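Local coordinates for protein dally-like, isoform A (Drosophila melanogaster, PDB 6XTZ) that binds Wnt and hedgehog-family proteins as a cell-surface glypican and shields the lipid of Wnt so that it can signal at a distance, at residues A[100-105]-A[291-296]; A[122-127]-A[140-145]; A[187-192]-A[297-302]. The protein carries 5 engineered substitutions. All blocks are in the same frame, centred on the assembly; numbering follows the deposited sequence. Where two conformers were deposited one is given.

How an all-helical protein makes room for a lipid is illustrated by three partly buried contacts near one end of the long glypican core. Contacts 1 and 2 both touch the bound O-palmitoleoyl serine, contact 1 along the first part of the acyl chain and contact 2 farther down it, and they meet each other where Phe-102 CD2 packs on Phe-125 CZ. In contact 3 Leu-189 alone reaches the lipid. Contacts 1 and 3 are joined in sequence, since 291-296 runs straight into 297-302. The chemistry shifts with place: contacts 1 and 2 are apolar, with the aliphatic part of a glutamate added in contact 2, whereas contact 3 sets a lysine against a leucine and a glutamine.

Contact 1. Residues A[100-105]-A[291-296]; sequences TQFNSM and MVVEPL. With O18 (O-palmitoleoyl serine), chain H.
Two torsions turn Phe-102 and Leu-296 toward each other: the phenylalanine chi1 of -91° departs from the staggered values, and Leu-296 holds CG opposite its own backbone N at -169°. Thus CD2 of Leu-296 comes to the edge of the ring, near its plane, 3.5 Å from Phe-102 CE1. Val-293 meets the same edge one atom farther round, its CG1 lying 3.7 Å from Phe-102 CZ, and here the two side chains cross at about a right angle. The ring was modelled in two conformers, so these distances belong to one of them.

In the elongated helical core of this glypican, the contact joins helix 51-110 to the break between helices 290-293 and 296-322, and the palmitoleoyl chain runs past the place where they meet, in a pocket to which Gln-101 and Val-293 belong. The break is a type I turn from Val-293 to Leu-296, with Pro-295 at the N-cap of the helix that follows; its closing bond, Leu-296 N to Val-293 O, is weak. The turn presents Val-293 and Leu-296 on one side, toward Phe-102.

Val-293 serves both partners. Its CG2, placed between the backbone N and the carbonyl carbon, lies 3.6 Å from O18 C2, just beyond the ester, while CG1 touches O18 C4 at 4.0 Å as well as the ring. Phe-102 itself lies obliquely to the lipid, CE2 being 4.2 Å from O18 C7. Nearer the serine head, Gln-101 runs extended beyond CG and brings OE1 to 3.5 Å from the ester carbonyl oxygen O11, an approach of two acceptors rather than a bond.

Contact 2. Residues A[122-127]-A[140-145]; sequences SDLFKE and LEVMDK. With O18 (O-palmitoleoyl serine), chain H.
Leu-124 comes first along its helix among the residues that touch across this antiparallel pair, whose short axes run 10.6 Å apart at 178°. Its CG lies opposite the backbone N (chi1 175°), which carries CD1 across to Val-142 CG1 at 3.8 Å. The same methyl meets Met-143 SD, also at 3.8 Å; the bend of the methionine at chi2 places its sulfur there. The other methyl, CD2, reaches the lipid tail at O18 C14.

Phe-125 takes no part in the helix pair and instead touches the ligand. Its CE1 lies 3.5 Å from O18 C8 and its CZ 3.9 Å from O18 C11, the carbons flanking the cis double bond, so the ring rests against the kink of the chain. An alanine here is likely to open a gap beside that kink and leave the bend of the acyl chain less firmly placed. Glu-127 is the last residue to touch: its CB and CG both meet Val-142 CG1, CG at 3.7 Å, the side chains crossing obliquely.

The two helices, 118-134 and 139-158, form a hairpin whose short connection adds Val-137 beside Glu-127 and Val-142. Helix 51-110 flanks the first helix through Arg-99, against which Phe-125 and Lys-126 pack, and helix 185-216 flanks the second, where Met-143 rests on Ser-190 and Ile-193.

Contact 3. Residues A[187-192]-A[297-302]; sequences DKLSVQ and NIKISE
The backbones of the two helical segments keep some distance, the closest pair of CA atoms, Leu-189 CA and Lys-299 CA, being 8.6 Å apart, and long side chains bridge the interval. This is helix-to-helix packing within the glypican core, between the start of helix 185-216 and the first turns of helix 296-322, at the deep end of the lipid pocket.

Lys-299 does most of the bridging. From CG outward its chain is fully extended, with chi2, chi3 and chi4 all close to 180°, so it spans the gap as a rod. NZ, at the end of the chain, comes to 3.7 Å from Leu-189 CD1, the two side chains crossing at a slant, and CD touches the same methyl at 4.2 Å. Gln-192, one turn after Leu-189 and likewise extended beyond CG, brings OE1 to 3.6 Å from Lys-299 NZ. That is an electrostatic approach, too long to count as a bond. The backbone oxygen of Val-292 lies near the ammonium group as well, and these two oxygens probably ease the placing of a positive charge close to the N-terminal end of a helix.

Leu-189 divides its two methyls. With CG opposite the backbone N, CD1 turns to the lysine, whereas CD2 lies by the end of the acyl chain of the bound O-palmitoleoyl serine; Leu-189, a residue of the pocket, probably helps to close it at the tail of the lipid. Helix 139-158 flanks helix 185-216 through Phe-147, which touches Ser-190, and Ile-300 of the other helix packs on Phe-106 and Tyr-110 of helix 51-110. In the first turn of helix 296-322, Asn-297 O takes two donors from opposite faces of its plane: Ser-301 N at 3.1 Å, and Ser-301 OG at 3.0 Å, tilted 27° from the plane.

Contact 1. Residues A[100-105]-A[291-296]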
loop_
_atom_site.group_PDB
_atom_site.type_symbol
_atom_site.label_atom_id
_atom_site.label_comp_id
_atom_site.label_asym_id
_atom_site.label_seq_id
_atom_site.Cartn_x
_atom_site.Cartn_y
_atom_site.Cartn_z
ATOM N N THR A 100 -18.382 -18.448 17.957
ATOM C CA THR A 100 -19.501 -18.610 18.880
ATOM C C THR A 100 -20.780 -18.985 18.138
ATOM O O THR A 100 -21.496 -19.906 18.548
ATOM C CB THR A 100 -19.706 -17.328 19.687
ATOM O OG1 THR A 100 -18.519 -17.041 20.436
ATOM C CG2 THR A 100 -20.880 -17.486 20.646
ATOM N N GLN A 101 -21.087 -18.275 17.049
ATOM C CA GLN A 101 -22.275 -18.604 16.265
ATOM C C GLN A 101 -22.177 -20.008 15.683
ATOM O O GLN A 101 -23.165 -20.749 15.665
ATOM C CB GLN A 101 -22.476 -17.573 15.155
ATOM C CG GLN A 101 -22.864 -16.190 15.657
ATOM C CD GLN A 101 -22.871 -15.143 14.556
ATOM O OE1 GLN A 101 -22.377 -15.379 13.453
ATOM N NE2 GLN A 101 -23.433 -13.975 14.853
ATOM N N PHE A 102 -20.991 -20.389 15.207
ATOM C CA PHE A 102 -20.815 -21.737 14.681
ATOM C C PHE A 102 -21.015 -22.785 15.769
ATOM O O PHE A 102 -21.677 -23.803 15.538
ATOM C CB PHE A 102 -19.438 -21.883 14.034
ATOM C CG PHE A 102 -19.427 -21.571 12.563
ATOM C CD1 PHE A 102 -19.859 -22.512 11.647
ATOM C CD2 PHE A 102 -18.988 -20.342 12.098
ATOM C CE1 PHE A 102 -19.855 -22.237 10.295
ATOM C CE2 PHE A 102 -18.982 -20.060 10.744
ATOM C CZ PHE A 102 -19.416 -21.010 9.841
ATOM N N ASN A 103 -20.469 -22.548 16.964
ATOM C CA ASN A 103 -20.639 -23.498 18.057
ATOM C C ASN A 103 -22.095 -23.571 18.502
ATOM O O ASN A 103 -22.629 -24.666 18.720
ATOM C CB ASN A 103 -19.736 -23.113 19.229
ATOM C CG ASN A 103 -19.801 -24.110 20.369
ATOM O OD1 ASN A 103 -19.116 -25.131 20.354
ATOM N ND2 ASN A 103 -20.623 -23.813 21.366
ATOM N N SER A 104 -22.755 -22.419 18.631
ATOM C CA SER A 104 -24.157 -22.417 19.035
ATOM C C SER A 104 -25.046 -23.026 17.958
ATOM O O SER A 104 -26.030 -23.709 18.270
ATOM C CB SER A 104 -24.607 -20.993 19.359
ATOM O OG SER A 104 -23.810 -20.420 20.383
ATOM N N MET A 105 -24.716 -22.793 16.686
ATOM C CA MET A 105 -25.544 -23.302 15.597
ATOM C C MET A 105 -25.482 -24.820 15.518
ATOM O O MET A 105 -26.500 -25.478 15.274
ATOM C CB MET A 105 -25.101 -22.677 14.275
ATOM C CG MET A 105 -26.131 -22.724 13.168
ATOM S SD MET A 105 -25.565 -21.823 11.710
ATOM C CE MET A 105 -25.243 -20.207 12.413
ATOM N N MET A 291 -18.650 -16.531 1.176
ATOM C CA MET A 291 -19.020 -17.452 0.109
ATOM C C MET A 291 -18.697 -18.904 0.432
ATOM O O MET A 291 -19.191 -19.797 -0.263
ATOM C CB MET A 291 -18.326 -17.053 -1.195
ATOM C CG MET A 291 -18.698 -15.668 -1.698
ATOM S SD MET A 291 -20.468 -15.483 -1.987
ATOM C CE MET A 291 -20.742 -16.736 -3.238
ATOM N N VAL A 292 -17.885 -19.165 1.460
ATOM C CA VAL A 292 -17.568 -20.535 1.850
ATOM C C VAL A 292 -18.384 -21.007 3.046
ATOM O O VAL A 292 -18.416 -22.219 3.318
ATOM C CB VAL A 292 -16.063 -20.700 2.149
ATOM C CG1 VAL A 292 -15.229 -20.140 1.004
ATOM C CG2 VAL A 292 -15.702 -20.029 3.463
ATOM N N VAL A 293 -19.047 -20.102 3.763
ATOM C CA VAL A 293 -19.844 -20.470 4.925
ATOM C C VAL A 293 -21.344 -20.368 4.670
ATOM O O VAL A 293 -22.119 -21.026 5.383
ATOM C CB VAL A 293 -19.456 -19.627 6.156
ATOM C CG1 VAL A 293 -18.025 -19.928 6.572
ATOM C CG2 VAL A 293 -19.629 -18.148 5.856
ATOM N N GLU A 294 -21.779 -19.566 3.698
ATOM C CA GLU A 294 -23.197 -19.537 3.346
ATOM C C GLU A 294 -23.702 -20.889 2.859
ATOM O O GLU A 294 -24.734 -21.356 3.371
ATOM C CB GLU A 294 -23.454 -18.436 2.312
ATOM C CG GLU A 294 -23.545 -17.037 2.890
ATOM C CD GLU A 294 -24.968 -16.642 3.232
ATOM O OE1 GLU A 294 -25.196 -15.456 3.554
ATOM O OE2 GLU A 294 -25.861 -17.514 3.172
ATOM N N PRO A 295 -23.051 -21.573 1.897
ATOM C CA PRO A 295 -23.587 -22.862 1.447
ATOM C C PRO A 295 -22.984 -24.038 2.197
ATOM O O PRO A 295 -22.749 -25.097 1.605
ATOM C CB PRO A 295 -23.198 -22.887 -0.033
ATOM C CG PRO A 295 -21.860 -22.212 -0.034
ATOM C CD PRO A 295 -21.887 -21.175 1.078
ATOM N N LEU A 296 -22.736 -23.871 3.497
ATOM C CA LEU A 296 -22.009 -24.894 4.240
ATOM C C LEU A 296 -22.852 -26.144 4.465
ATOM O O LEU A 296 -22.316 -27.259 4.461
ATOM C CB LEU A 296 -21.520 -24.330 5.573
ATOM C CG LEU A 296 -20.523 -25.205 6.331
ATOM C CD1 LEU A 296 -19.371 -25.608 5.424
ATOM C CD2 LEU A 296 -20.006 -24.479 7.558
HETATM C CA O18 H . -22.483 -12.196 8.117
HETATM C CB O18 H . -22.245 -13.192 9.240
HETATM C C1 O18 H . -21.318 -15.370 9.284
HETATM C C2 O18 H . -20.181 -16.226 8.810
HETATM C C3 O18 H . -18.814 -15.578 8.988
HETATM C C4 O18 H . -17.671 -16.551 8.740
HETATM C C5 O18 H . -16.293 -15.991 9.052
HETATM C C6 O18 H . -15.177 -17.021 8.957
HETATM C C7 O18 H . -15.330 -18.189 9.916
HETATM C C8 O18 H . -14.230 -19.242 9.796
HETATM C C9 O18 H . -14.225 -19.946 8.475
HETATM C C10 O18 H . -14.539 -21.210 8.266
HETATM C C11 O18 H . -14.971 -22.200 9.302
HETATM C C12 O18 H . -14.886 -23.648 8.827
HETATM C C13 O18 H . -15.412 -24.658 9.836
HETATM C C14 O18 H . -15.281 -26.108 9.395
HETATM C C15 O18 H . -16.030 -26.447 8.121
HETATM C C16 O18 H . -15.957 -27.915 7.762
HETATM C C O18 H . -21.203 -11.362 8.129
HETATM N N O18 H . -22.667 -12.861 6.838
HETATM O OG O18 H . -21.211 -14.118 8.835
HETATM O O11 O18 H . -22.218 -15.753 9.981
HETATM O O O18 H . -21.258 -10.135 8.148
#

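Contact 2. Residues A[122-127]-A[140-145]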
loop_
_atom_site.group_PDB
_atom_site.type_symbol
_atom_site.label_atom_id
_atom_site.label_comp_id
_atom_site.label_asym_id
_atom_site.label_seq_id
_atom_site.Cartn_x
_atom_site.Cartn_y
_atom_site.Cartn_z
ATOM N N SER A 122 -12.931 -26.153 17.506
ATOM C CA SER A 122 -12.333 -25.009 18.187
ATOM C C SER A 122 -10.831 -24.941 17.948
ATOM O O SER A 122 -10.272 -23.844 17.846
ATOM C CB SER A 122 -12.634 -25.060 19.686
ATOM O OG SER A 122 -11.966 -26.142 20.311
ATOM N N ASP A 123 -10.162 -26.094 17.850
ATOM C CA ASP A 123 -8.737 -26.092 17.532
ATOM C C ASP A 123 -8.487 -25.548 16.132
ATOM O O ASP A 123 -7.487 -24.860 15.897
ATOM C CB ASP A 123 -8.161 -27.502 17.667
ATOM C CG ASP A 123 -8.135 -27.987 19.102
ATOM O OD1 ASP A 123 -8.135 -27.139 20.018
ATOM O OD2 ASP A 123 -8.114 -29.219 19.314
ATOM N N LEU A 124 -9.382 -25.847 15.187
ATOM C CA LEU A 124 -9.239 -25.305 13.841
ATOM C C LEU A 124 -9.425 -23.794 13.835
ATOM O O LEU A 124 -8.663 -23.073 13.181
ATOM C CB LEU A 124 -10.237 -25.972 12.895
ATOM C CG LEU A 124 -10.277 -25.421 11.467
ATOM C CD1 LEU A 124 -8.907 -25.515 10.806
ATOM C CD2 LEU A 124 -11.326 -26.154 10.641
ATOM N N PHE A 125 -10.431 -23.297 14.560
ATOM C CA PHE A 125 -10.630 -21.854 14.658
ATOM C C PHE A 125 -9.428 -21.176 15.300
ATOM O O PHE A 125 -9.014 -20.094 14.869
ATOM C CB PHE A 125 -11.900 -21.549 15.449
ATOM C CG PHE A 125 -13.105 -21.312 14.591
ATOM C CD1 PHE A 125 -13.364 -20.052 14.079
ATOM C CD2 PHE A 125 -13.981 -22.344 14.296
ATOM C CE1 PHE A 125 -14.473 -19.824 13.288
ATOM C CE2 PHE A 125 -15.093 -22.124 13.505
ATOM C CZ PHE A 125 -15.338 -20.860 12.999
ATOM N N LYS A 126 -8.852 -21.801 16.330
ATOM C CA LYS A 126 -7.678 -21.232 16.983
ATOM C C LYS A 126 -6.521 -21.088 16.001
ATOM O O LYS A 126 -5.810 -20.076 16.012
ATOM C CB LYS A 126 -7.275 -22.096 18.177
ATOM C CG LYS A 126 -6.169 -21.500 19.034
ATOM C CD LYS A 126 -5.906 -22.348 20.270
ATOM C CE LYS A 126 -5.458 -23.753 19.895
ATOM N NZ LYS A 126 -5.187 -24.591 21.097
ATOM N N GLU A 127 -6.323 -22.086 15.137
ATOM C CA GLU A 127 -5.288 -21.980 14.114
ATOM C C GLU A 127 -5.623 -20.887 13.106
ATOM O O GLU A 127 -4.732 -20.161 12.652
ATOM C CB GLU A 127 -5.105 -23.321 13.405
ATOM C CG GLU A 127 -4.663 -24.464 14.308
ATOM C CD GLU A 127 -3.166 -24.477 14.563
ATOM O OE1 GLU A 127 -2.479 -23.496 14.199
ATOM O OE2 GLU A 127 -2.673 -25.479 15.124
ATOM N N LEU A 140 -3.144 -25.122 4.704
ATOM C CA LEU A 140 -3.482 -26.393 4.069
ATOM C C LEU A 140 -3.095 -27.572 4.951
ATOM O O LEU A 140 -3.815 -28.575 5.012
ATOM C CB LEU A 140 -2.806 -26.498 2.703
ATOM C CG LEU A 140 -3.344 -25.574 1.610
ATOM C CD1 LEU A 140 -2.699 -25.903 0.272
ATOM C CD2 LEU A 140 -4.859 -25.681 1.519
ATOM N N GLU A 141 -1.962 -27.466 5.648
ATOM C CA GLU A 141 -1.558 -28.526 6.566
ATOM C C GLU A 141 -2.550 -28.669 7.715
ATOM O O GLU A 141 -2.929 -29.788 8.084
ATOM C CB GLU A 141 -0.152 -28.245 7.097
ATOM C CG GLU A 141 0.317 -29.196 8.181
ATOM C CD GLU A 141 1.672 -28.812 8.740
ATOM O OE1 GLU A 141 2.501 -28.273 7.976
ATOM O OE2 GLU A 141 1.909 -29.041 9.945
ATOM N N VAL A 142 -2.990 -27.547 8.287
ATOM C CA VAL A 142 -3.953 -27.603 9.382
ATOM C C VAL A 142 -5.305 -28.106 8.882
ATOM O O VAL A 142 -5.995 -28.865 9.575
ATOM C CB VAL A 142 -4.070 -26.225 10.060
ATOM C CG1 VAL A 142 -5.144 -26.246 11.134
ATOM C CG2 VAL A 142 -2.733 -25.817 10.659
ATOM N N MET A 143 -5.701 -27.700 7.674
ATOM C CA MET A 143 -6.970 -28.164 7.122
ATOM C C MET A 143 -6.945 -29.665 6.859
ATOM O O MET A 143 -7.933 -30.362 7.121
ATOM C CB MET A 143 -7.297 -27.404 5.836
ATOM C CG MET A 143 -7.621 -25.931 6.031
ATOM S SD MET A 143 -9.074 -25.656 7.059
ATOM C CE MET A 143 -10.310 -26.597 6.167
ATOM N N ASP A 144 -5.826 -30.182 6.345
ATOM C CA ASP A 144 -5.737 -31.611 6.062
ATOM C C ASP A 144 -5.776 -32.435 7.343
ATOM O O ASP A 144 -6.423 -33.487 7.391
ATOM C CB ASP A 144 -4.469 -31.913 5.264
ATOM C CG ASP A 144 -4.506 -31.323 3.867
ATOM O OD1 ASP A 144 -5.618 -31.075 3.353
ATOM O OD2 ASP A 144 -3.424 -31.108 3.279
ATOM N N LYS A 145 -5.090 -31.975 8.392
ATOM C CA LYS A 145 -5.157 -32.668 9.674
ATOM C C LYS A 145 -6.541 -32.556 10.296
ATOM O O LYS A 145 -6.954 -33.443 11.053
ATOM C CB LYS A 145 -4.099 -32.118 10.632
ATOM C CG LYS A 145 -2.666 -32.364 10.186
ATOM C CD LYS A 145 -1.674 -31.921 11.248
ATOM C CE LYS A 145 -0.247 -32.253 10.841
ATOM N NZ LYS A 145 0.739 -31.830 11.875
HETATM C CA O18 H . -22.483 -12.196 8.117
HETATM C CB O18 H . -22.245 -13.192 9.240
HETATM C C1 O18 H . -21.318 -15.370 9.284
HETATM C C2 O18 H . -20.181 -16.226 8.810
HETATM C C3 O18 H . -18.814 -15.578 8.988
HETATM C C4 O18 H . -17.671 -16.551 8.740
HETATM C C5 O18 H . -16.293 -15.991 9.052
HETATM C C6 O18 H . -15.177 -17.021 8.957
HETATM C C7 O18 H . -15.330 -18.189 9.916
HETATM C C8 O18 H . -14.230 -19.242 9.796
HETATM C C9 O18 H . -14.225 -19.946 8.475
HETATM C C10 O18 H . -14.539 -21.210 8.266
HETATM C C11 O18 H . -14.971 -22.200 9.302
HETATM C C12 O18 H . -14.886 -23.648 8.827
HETATM C C13 O18 H . -15.412 -24.658 9.836
HETATM C C14 O18 H . -15.281 -26.108 9.395
HETATM C C15 O18 H . -16.030 -26.447 8.121
HETATM C C16 O18 H . -15.957 -27.915 7.762
HETATM C C O18 H . -21.203 -11.362 8.129
HETATM N N O18 H . -22.667 -12.861 6.838
HETATM O OG O18 H . -21.211 -14.118 8.835
HETATM O O11 O18 H . -22.218 -15.753 9.981
HETATM O O O18 H . -21.258 -10.135 8.148
#

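Contact 3. Residues A[187-192]-A[297-302]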
loop_
_atom_site.group_PDB
_atom_site.type_symbol
_atom_site.label_atom_id
_atom_site.label_comp_id
_atom_site.label_asym_id
_atom_site.label_seq_id
_atom_site.Cartn_x
_atom_site.Cartn_y
_atom_site.Cartn_z
ATOM N N ASP A 187 -11.357 -31.194 0.200
ATOM C CA ASP A 187 -10.264 -30.556 -0.529
ATOM C C ASP A 187 -10.705 -29.236 -1.147
ATOM O O ASP A 187 -9.964 -28.247 -1.101
ATOM C CB ASP A 187 -9.726 -31.502 -1.603
ATOM C CG ASP A 187 -9.013 -32.704 -1.016
ATOM O OD1 ASP A 187 -8.392 -32.562 0.060
ATOM O OD2 ASP A 187 -9.074 -33.791 -1.628
ATOM N N LYS A 188 -11.904 -29.198 -1.733
ATOM C CA LYS A 188 -12.398 -27.949 -2.303
ATOM C C LYS A 188 -12.616 -26.902 -1.220
ATOM O O LYS A 188 -12.340 -25.715 -1.427
ATOM C CB LYS A 188 -13.690 -28.195 -3.081
ATOM C CG LYS A 188 -13.499 -28.921 -4.405
ATOM C CD LYS A 188 -14.831 -29.132 -5.108
ATOM C CE LYS A 188 -14.642 -29.722 -6.496
ATOM N NZ LYS A 188 -13.902 -28.801 -7.400
ATOM N N LEU A 189 -13.105 -27.322 -0.052
ATOM C CA LEU A 189 -13.349 -26.375 1.029
ATOM C C LEU A 189 -12.042 -25.903 1.655
ATOM O O LEU A 189 -11.916 -24.733 2.033
ATOM C CB LEU A 189 -14.256 -27.009 2.083
ATOM C CG LEU A 189 -14.740 -26.110 3.221
ATOM C CD1 LEU A 189 -15.557 -24.948 2.680
ATOM C CD2 LEU A 189 -15.551 -26.915 4.222
ATOM N N SER A 190 -11.056 -26.797 1.767
ATOM C CA SER A 190 -9.780 -26.419 2.366
ATOM C C SER A 190 -9.060 -25.371 1.527
ATOM O O SER A 190 -8.448 -24.444 2.069
ATOM C CB SER A 190 -8.896 -27.652 2.547
ATOM O OG SER A 190 -9.492 -28.581 3.434
ATOM N N VAL A 191 -9.120 -25.501 0.200
ATOM C CA VAL A 191 -8.444 -24.539 -0.664
ATOM C C VAL A 191 -9.161 -23.196 -0.633
ATOM O O VAL A 191 -8.522 -22.139 -0.555
ATOM C CB VAL A 191 -8.335 -25.090 -2.097
ATOM C CG1 VAL A 191 -7.687 -24.060 -3.007
ATOM C CG2 VAL A 191 -7.539 -26.380 -2.105
ATOM N N GLN A 192 -10.496 -23.210 -0.688
ATOM C CA GLN A 192 -11.246 -21.959 -0.668
ATOM C C GLN A 192 -11.080 -21.226 0.657
ATOM O O GLN A 192 -11.070 -19.989 0.679
ATOM C CB GLN A 192 -12.722 -22.227 -0.956
ATOM C CG GLN A 192 -12.984 -22.710 -2.376
ATOM C CD GLN A 192 -14.437 -23.079 -2.616
ATOM O OE1 GLN A 192 -15.303 -22.813 -1.783
ATOM N NE2 GLN A 192 -14.707 -23.698 -3.758
ATOM N N ASN A 297 -24.163 -25.988 4.657
ATOM C CA ASN A 297 -24.998 -27.154 4.929
ATOM C C ASN A 297 -25.144 -28.040 3.699
ATOM O O ASN A 297 -25.292 -29.260 3.833
ATOM C CB ASN A 297 -26.371 -26.720 5.443
ATOM C CG ASN A 297 -27.232 -26.101 4.362
ATOM O OD1 ASN A 297 -26.753 -25.316 3.546
ATOM N ND2 ASN A 297 -28.512 -26.458 4.347
ATOM N N ILE A 298 -25.102 -27.455 2.502
ATOM C CA ILE A 298 -25.189 -28.272 1.297
ATOM C C ILE A 298 -23.875 -29.007 1.047
ATOM O O ILE A 298 -23.875 -30.121 0.510
ATOM C CB ILE A 298 -25.607 -27.412 0.090
ATOM C CG1 ILE A 298 -24.559 -27.483 -1.021
ATOM C CG2 ILE A 298 -25.847 -25.970 0.510
ATOM C CD1 ILE A 298 -24.982 -26.806 -2.285
ATOM N N LYS A 299 -22.743 -28.415 1.440
ATOM C CA LYS A 299 -21.473 -29.120 1.326
ATOM C C LYS A 299 -21.406 -30.295 2.290
ATOM O O LYS A 299 -20.811 -31.330 1.967
ATOM C CB LYS A 299 -20.312 -28.154 1.567
ATOM C CG LYS A 299 -20.245 -27.012 0.561
ATOM C CD LYS A 299 -19.163 -26.003 0.917
ATOM C CE LYS A 299 -19.104 -24.882 -0.112
ATOM N NZ LYS A 299 -18.088 -23.849 0.232
ATOM N N ILE A 300 -22.013 -30.160 3.471
ATOM C CA ILE A 300 -22.072 -31.276 4.410
ATOM C C ILE A 300 -22.970 -32.380 3.867
ATOM O O ILE A 300 -22.663 -33.571 3.999
ATOM C CB ILE A 300 -22.546 -30.788 5.791
ATOM C CG1 ILE A 300 -21.577 -29.748 6.354
ATOM C CG2 ILE A 300 -22.688 -31.958 6.758
ATOM C CD1 ILE A 300 -21.990 -29.200 7.702
ATOM N N SER A 301 -24.089 -32.004 3.244
ATOM C CA SER A 301 -25.003 -32.999 2.693
ATOM C C SER A 301 -24.346 -33.792 1.571
ATOM O O SER A 301 -24.583 -34.999 1.433
ATOM C CB SER A 301 -26.280 -32.322 2.199
ATOM O OG SER A 301 -26.966 -31.693 3.266
ATOM N N GLU A 302 -23.515 -33.134 0.760
ATOM C CA GLU A 302 -22.792 -33.858 -0.281
ATOM C C GLU A 302 -21.729 -34.767 0.323
ATOM O O GLU A 302 -21.489 -35.870 -0.180
ATOM C CB GLU A 302 -22.163 -32.877 -1.271
ATOM C CG GLU A 302 -21.441 -33.556 -2.426
ATOM C CD GLU A 302 -20.806 -32.569 -3.383
ATOM O OE1 GLU A 302 -20.900 -31.349 -3.132
ATOM O OE2 GLU A 302 -20.213 -33.012 -4.389
#